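Putative periplasmic protein (Salmonella enterica subsp. enterica serovar Typhimurium, PDB 4J32) probably acts as the periplasmic immunity protein Tai4, binding the type VI secretion effector Tae4 and blocking its peptidoglycan-cleaving activity. Local coordinates at residues 56-59 with 60-64; 81-84 with 85-89. All blocks are in the same frame, centred on the assembly; numbering follows the deposited sequence. Where two conformers were deposited one is given.

Contact 1 of 2, residues 56-59 with 60-64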
loop_
_atom_site.group_PDB
_atom_site.type_symbol
_atom_site.label_atom_id
_atom_site.label_comp_id
_atom_site.label_asym_id
_atom_site.label_seq_id
_atom_site.Cartn_x
_atom_site.Cartn_y
_atom_site.Cartn_z
ATOM N N GLU B 56 0.828 -19.384 -2.829
ATOM C CA GLU B 56 -0.643 -19.457 -2.817
ATOM C C GLU B 56 -1.289 -18.092 -2.497
ATOM O O GLU B 56 -2.319 -17.741 -3.065
ATOM C CB GLU B 56 -1.124 -20.509 -1.815
ATOM C CG GLU B 56 -2.611 -20.899 -2.006
ATOM C CD GLU B 56 -2.973 -21.478 -3.374
ATOM O OE1 GLU B 56 -2.087 -21.842 -4.197
ATOM O OE2 GLU B 56 -4.199 -21.611 -3.629
ATOM N N ILE B 57 -0.706 -17.350 -1.564
ATOM C CA ILE B 57 -1.137 -15.966 -1.309
ATOM C C ILE B 57 -1.083 -15.153 -2.617
ATOM O O ILE B 57 -2.030 -14.431 -2.955
ATOM C CB ILE B 57 -0.312 -15.299 -0.201
ATOM C CG1 ILE B 57 -0.590 -16.016 1.125
ATOM C CG2 ILE B 57 -0.681 -13.793 -0.075
ATOM C CD1 ILE B 57 0.328 -15.604 2.327
ATOM N N ASP B 58 0.019 -15.289 -3.348
ATOM C CA ASP B 58 0.125 -14.689 -4.697
ATOM C C ASP B 58 -0.983 -15.115 -5.657
ATOM O O ASP B 58 -1.500 -14.264 -6.393
ATOM C CB ASP B 58 1.496 -14.991 -5.318
ATOM C CG ASP B 58 1.616 -14.509 -6.760
ATOM O OD1 ASP B 58 1.779 -13.281 -6.978
ATOM O OD2 ASP B 58 1.564 -15.360 -7.682
ATOM N N GLU B 59 -1.346 -16.403 -5.672
ATOM C CA GLU B 59 -2.452 -16.866 -6.533
ATOM C C GLU B 59 -3.739 -16.097 -6.247
ATOM O O GLU B 59 -4.494 -15.740 -7.176
ATOM C CB GLU B 59 -2.702 -18.379 -6.369
ATOM C CG GLU B 59 -1.615 -19.262 -6.964
ATOM C CD GLU B 59 -1.525 -19.140 -8.478
ATOM O OE1 GLU B 59 -0.407 -19.281 -9.013
ATOM O OE2 GLU B 59 -2.564 -18.930 -9.128
ATOM N N ILE B 60 -3.999 -15.846 -4.966
ATOM C CA ILE B 60 -5.209 -15.099 -4.578
ATOM C C ILE B 60 -5.051 -13.622 -4.918
ATOM O O ILE B 60 -5.986 -13.005 -5.436
ATOM C CB ILE B 60 -5.589 -15.306 -3.084
ATOM C CG1 ILE B 60 -5.693 -16.806 -2.781
ATOM C CG2 ILE B 60 -6.902 -14.557 -2.736
ATOM C CD1 ILE B 60 -5.809 -17.138 -1.257
ATOM N N ALA B 61 -3.857 -13.079 -4.660
ATOM C CA ALA B 61 -3.573 -11.676 -4.957
ATOM C C ALA B 61 -3.842 -11.387 -6.429
ATOM O O ALA B 61 -4.375 -10.319 -6.759
ATOM C CB ALA B 61 -2.132 -11.316 -4.597
ATOM N N LYS B 62 -3.485 -12.338 -7.296
ATOM C CA LYS B 62 -3.648 -12.124 -8.732
ATOM C C LYS B 62 -5.122 -12.045 -9.151
ATOM O O LYS B 62 -5.435 -11.461 -10.196
ATOM C CB LYS B 62 -2.844 -13.156 -9.541
ATOM C CG LYS B 62 -1.317 -12.934 -9.469
ATOM C CD LYS B 62 -0.551 -14.085 -10.106
ATOM C CE LYS B 62 0.971 -13.895 -10.140
ATOM N NZ LYS B 62 1.422 -12.491 -9.936
ATOM N N LYS B 63 -6.031 -12.579 -8.329
ATOM C CA LYS B 63 -7.473 -12.486 -8.604
ATOM C C LYS B 63 -7.944 -11.034 -8.399
ATOM O O LYS B 63 -8.985 -10.641 -8.925
ATOM C CB LYS B 63 -8.283 -13.403 -7.685
ATOM C CG LYS B 63 -8.042 -14.902 -7.915
ATOM C CD LYS B 63 -8.686 -15.729 -6.811
ATOM C CE LYS B 63 -8.350 -17.207 -7.009
ATOM N NZ LYS B 63 -9.402 -18.059 -6.396
ATOM N N TYR B 64 -7.181 -10.265 -7.625
ATOM C CA TYR B 64 -7.506 -8.860 -7.327
ATOM C C TYR B 64 -6.670 -7.929 -8.193
ATOM O O TYR B 64 -7.171 -6.913 -8.650
ATOM C CB TYR B 64 -7.272 -8.533 -5.830
ATOM C CG TYR B 64 -8.370 -9.132 -4.975
ATOM C CD1 TYR B 64 -9.505 -8.376 -4.639
ATOM C CD2 TYR B 64 -8.298 -10.477 -4.542
ATOM C CE1 TYR B 64 -10.560 -8.945 -3.895
ATOM C CE2 TYR B 64 -9.334 -11.050 -3.787
ATOM C CZ TYR B 64 -10.460 -10.275 -3.467
ATOM O OH TYR B 64 -11.503 -10.829 -2.742
#
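Asp58 and Lys62 form a salt bridge between residues four apart on one face of helix 51-65, a worked example of how an alpha-helix brings opposite charges within reach at the spacing of its own hydrogen bonds. With CG anti to the backbone N (chi1 175°), the Asp58 carboxylate leans towards the next turn. Lys62 runs out nearly straight as far as CE, its chain crossing the carboxylate at a slant, then bends at a nearly eclipsed last torsion (chi4 -17°). NZ thereby lies 3.1 Å from Asp58 OD1, on the syn lone pair of that oxygen, but CE comes as near as 2.9 Å to Asp58 OD2. Lys62 was deposited in two conformers and the bridge is described for one of them, so both it and this tight approach are doubtful. The firmer polar partner of OD1 is outside the pair: His21 on helix 10-26 bonds the same oxygen through NE2. Asp58 also packs on Tyr52 of the partner chain, probably the toxin, and Lys63 NZ pairs with Glu90 of helix 89-96 in a salt bridge.

The main chain supplies the regular ladder beneath. Ile60 N bonds Glu56 O at 3.2 Å, Ala61 N bonds Ile57 O at 2.8 Å, and Lys62 N bonds Asp58 O at 2.9 Å. From Lys63 on the spacing shortens to three residues: Lys63 N bonds Ile60 O and Tyr64 N bonds Ala61 O.

Apolar groups face the interior. Ile57, Ile60 and Ala61 all touch Phe85 of helix 78-86, and Ile57 also meets Trp17 and Leu94. The methyl CB of Ala61 sits 3.5 Å from Asp58 O, and Ile60, its CG1 beside the backbone N, lays that atom 3.5 Å from Glu56 O.

Contact 2 of 2, residues 81-84 with 85-89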
loop_
_atom_site.group_PDB
_atom_site.type_symbol
_atom_site.label_atom_id
_atom_site.label_comp_id
_atom_site.label_asym_id
_atom_site.label_seq_id
_atom_site.Cartn_x
_atom_site.Cartn_y
_atom_site.Cartn_z
ATOM N N LYS B 81 -7.513 -2.329 -5.053
ATOM C CA LYS B 81 -7.505 -3.771 -5.349
ATOM C C LYS B 81 -6.846 -4.523 -4.174
ATOM O O LYS B 81 -7.348 -5.575 -3.739
ATOM C CB LYS B 81 -6.775 -4.046 -6.676
ATOM C CG LYS B 81 -7.439 -3.350 -7.866
ATOM C CD LYS B 81 -6.585 -3.383 -9.123
ATOM C CE LYS B 81 -7.169 -2.398 -10.146
ATOM N NZ LYS B 81 -6.342 -2.416 -11.413
ATOM N N CYS B 82 -5.758 -3.958 -3.644
ATOM C CA CYS B 82 -5.013 -4.623 -2.566
ATOM C C CYS B 82 -5.719 -4.493 -1.222
ATOM O O CYS B 82 -5.653 -5.402 -0.383
ATOM C CB CYS B 82 -3.592 -4.086 -2.499
ATOM S SG CYS B 82 -2.686 -4.499 -3.968
ATOM N N ILE B 83 -6.430 -3.383 -1.025
ATOM C CA ILE B 83 -7.206 -3.232 0.214
ATOM C C ILE B 83 -8.381 -4.238 0.203
ATOM O O ILE B 83 -8.650 -4.901 1.208
ATOM C CB ILE B 83 -7.662 -1.757 0.442
ATOM C CG1 ILE B 83 -6.422 -0.902 0.810
ATOM C CG2 ILE B 83 -8.721 -1.679 1.576
ATOM C CD1 ILE B 83 -6.621 0.567 0.822
ATOM N N ASP B 84 -9.036 -4.383 -0.942
ATOM C CA ASP B 84 -10.098 -5.388 -1.043
ATOM C C ASP B 84 -9.491 -6.788 -0.835
ATOM O O ASP B 84 -10.090 -7.658 -0.171
ATOM C CB ASP B 84 -10.804 -5.303 -2.405
ATOM C CG ASP B 84 -11.753 -4.098 -2.508
ATOM O OD1 ASP B 84 -12.030 -3.429 -1.470
ATOM O OD2 ASP B 84 -12.273 -3.862 -3.629
ATOM N N PHE B 85 -8.341 -7.014 -1.449
ATOM C CA PHE B 85 -7.663 -8.326 -1.346
ATOM C C PHE B 85 -7.426 -8.726 0.109
ATOM O O PHE B 85 -7.684 -9.869 0.479
ATOM C CB PHE B 85 -6.328 -8.273 -2.093
ATOM C CG PHE B 85 -5.396 -9.448 -1.807
ATOM C CD1 PHE B 85 -5.845 -10.768 -1.915
ATOM C CD2 PHE B 85 -4.046 -9.214 -1.483
ATOM C CE1 PHE B 85 -4.961 -11.867 -1.663
ATOM C CE2 PHE B 85 -3.155 -10.299 -1.251
ATOM C CZ PHE B 85 -3.621 -11.610 -1.334
ATOM N N ILE B 86 -6.952 -7.796 0.944
ATOM C CA ILE B 86 -6.568 -8.202 2.299
ATOM C C ILE B 86 -7.772 -8.524 3.188
ATOM O O ILE B 86 -7.602 -9.094 4.278
ATOM C CB ILE B 86 -5.549 -7.247 2.963
ATOM C CG1 ILE B 86 -6.115 -5.821 3.094
ATOM C CG2 ILE B 86 -4.250 -7.267 2.171
ATOM C CD1 ILE B 86 -5.362 -4.938 4.106
ATOM N N HIS B 87 -8.979 -8.223 2.694
ATOM C CA HIS B 87 -10.235 -8.626 3.357
ATOM C C HIS B 87 -10.812 -9.941 2.822
ATOM O O HIS B 87 -11.881 -10.405 3.268
ATOM C CB HIS B 87 -11.279 -7.513 3.229
ATOM C CG HIS B 87 -10.905 -6.264 3.977
ATOM N ND1 HIS B 87 -10.100 -5.291 3.432
ATOM C CD2 HIS B 87 -11.230 -5.834 5.221
ATOM C CE1 HIS B 87 -9.929 -4.319 4.314
ATOM N NE2 HIS B 87 -10.606 -4.622 5.408
ATOM N N ASP B 88 -10.120 -10.536 1.858
ATOM C CA ASP B 88 -10.627 -11.740 1.175
ATOM C C ASP B 88 -10.748 -12.928 2.135
ATOM O O ASP B 88 -9.823 -13.222 2.886
ATOM C CB ASP B 88 -9.735 -12.059 -0.036
ATOM C CG ASP B 88 -10.185 -13.280 -0.789
ATOM O OD1 ASP B 88 -9.736 -14.365 -0.397
ATOM O OD2 ASP B 88 -10.973 -13.168 -1.760
ATOM N N ARG B 89 -11.910 -13.580 2.113
ATOM C CA ARG B 89 -12.192 -14.698 3.009
ATOM C C ARG B 89 -11.263 -15.892 2.735
ATOM O O ARG B 89 -10.771 -16.513 3.675
ATOM C CB ARG B 89 -13.657 -15.119 2.894
ATOM C CG ARG B 89 -14.082 -16.126 3.950
ATOM C CD ARG B 89 -15.520 -16.646 3.742
ATOM N NE ARG B 89 -15.573 -17.816 2.859
ATOM C CZ ARG B 89 -15.069 -19.023 3.147
ATOM N NH1 ARG B 89 -14.450 -19.258 4.304
ATOM N NH2 ARG B 89 -15.169 -20.003 2.258
#
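His87 turns its ring back along the helix towards Ile83 because CG stands beside its own backbone N (chi1 -66°), so that the two side chains lie alongside each other and point the same way. ND1 then donates to Ile83 O at 2.7 Å, nearly straight (158°), with the oxygen only 4° out of the ring plane. At the end of helix 78-86 an imidazole N-H thus takes the carbonyl that a regular turn would give to His87 N. That N instead reaches Asp84 O at 3.1 Å, from above the carbonyl plane. Ile83 O has a second, weak donor in Ile86 N, whose main bond goes to Cys82 O at 3.0 Å. Ile83 CG2 also lies 4.0 Å from His87 CE1, a van der Waals contact. The chain then turns, with Asp88 N bonded to Phe85 O, and Asp88 becomes the N-cap of helix 89-96, its OD1 bonding Leu91 N and its OD2 bonding Tyr64 OH of helix 51-65.

Asp84 OD1 bonds Tyr8 OH and OD2 bonds Leu4 N of the second subunit, and the same Tyr8 meets the His87 ring edge-to-face. Inward, Phe85 touches Ala18 and Cys22 of helix 10-26 as well as helix 51-65, and the Cys82-Cys22 disulfide ties helix 78-86 covalently to helix 10-26.

From the N terminus, helices 10-26 and 30-46 come before contact 1, which lies within helix 51-65; the chain then passes through residues 66-77 to contact 2, in helix 78-86 and the turn into helix 89-96. Neither contact closes a long loop, since each joins neighbouring turns, and they follow in series without nesting or crossing. Their centres are 10 Å apart, and they touch directly. Tyr64 OH lies 2.6 Å from Asp88 OD2, a probable hydrogen bond, and Tyr64 O lies 3.5 Å from Lys81 CB. Helix 51-65 is thereby joined to helix 78-86 and to the start of helix 89-96, with helix 10-26 packing against both contacts.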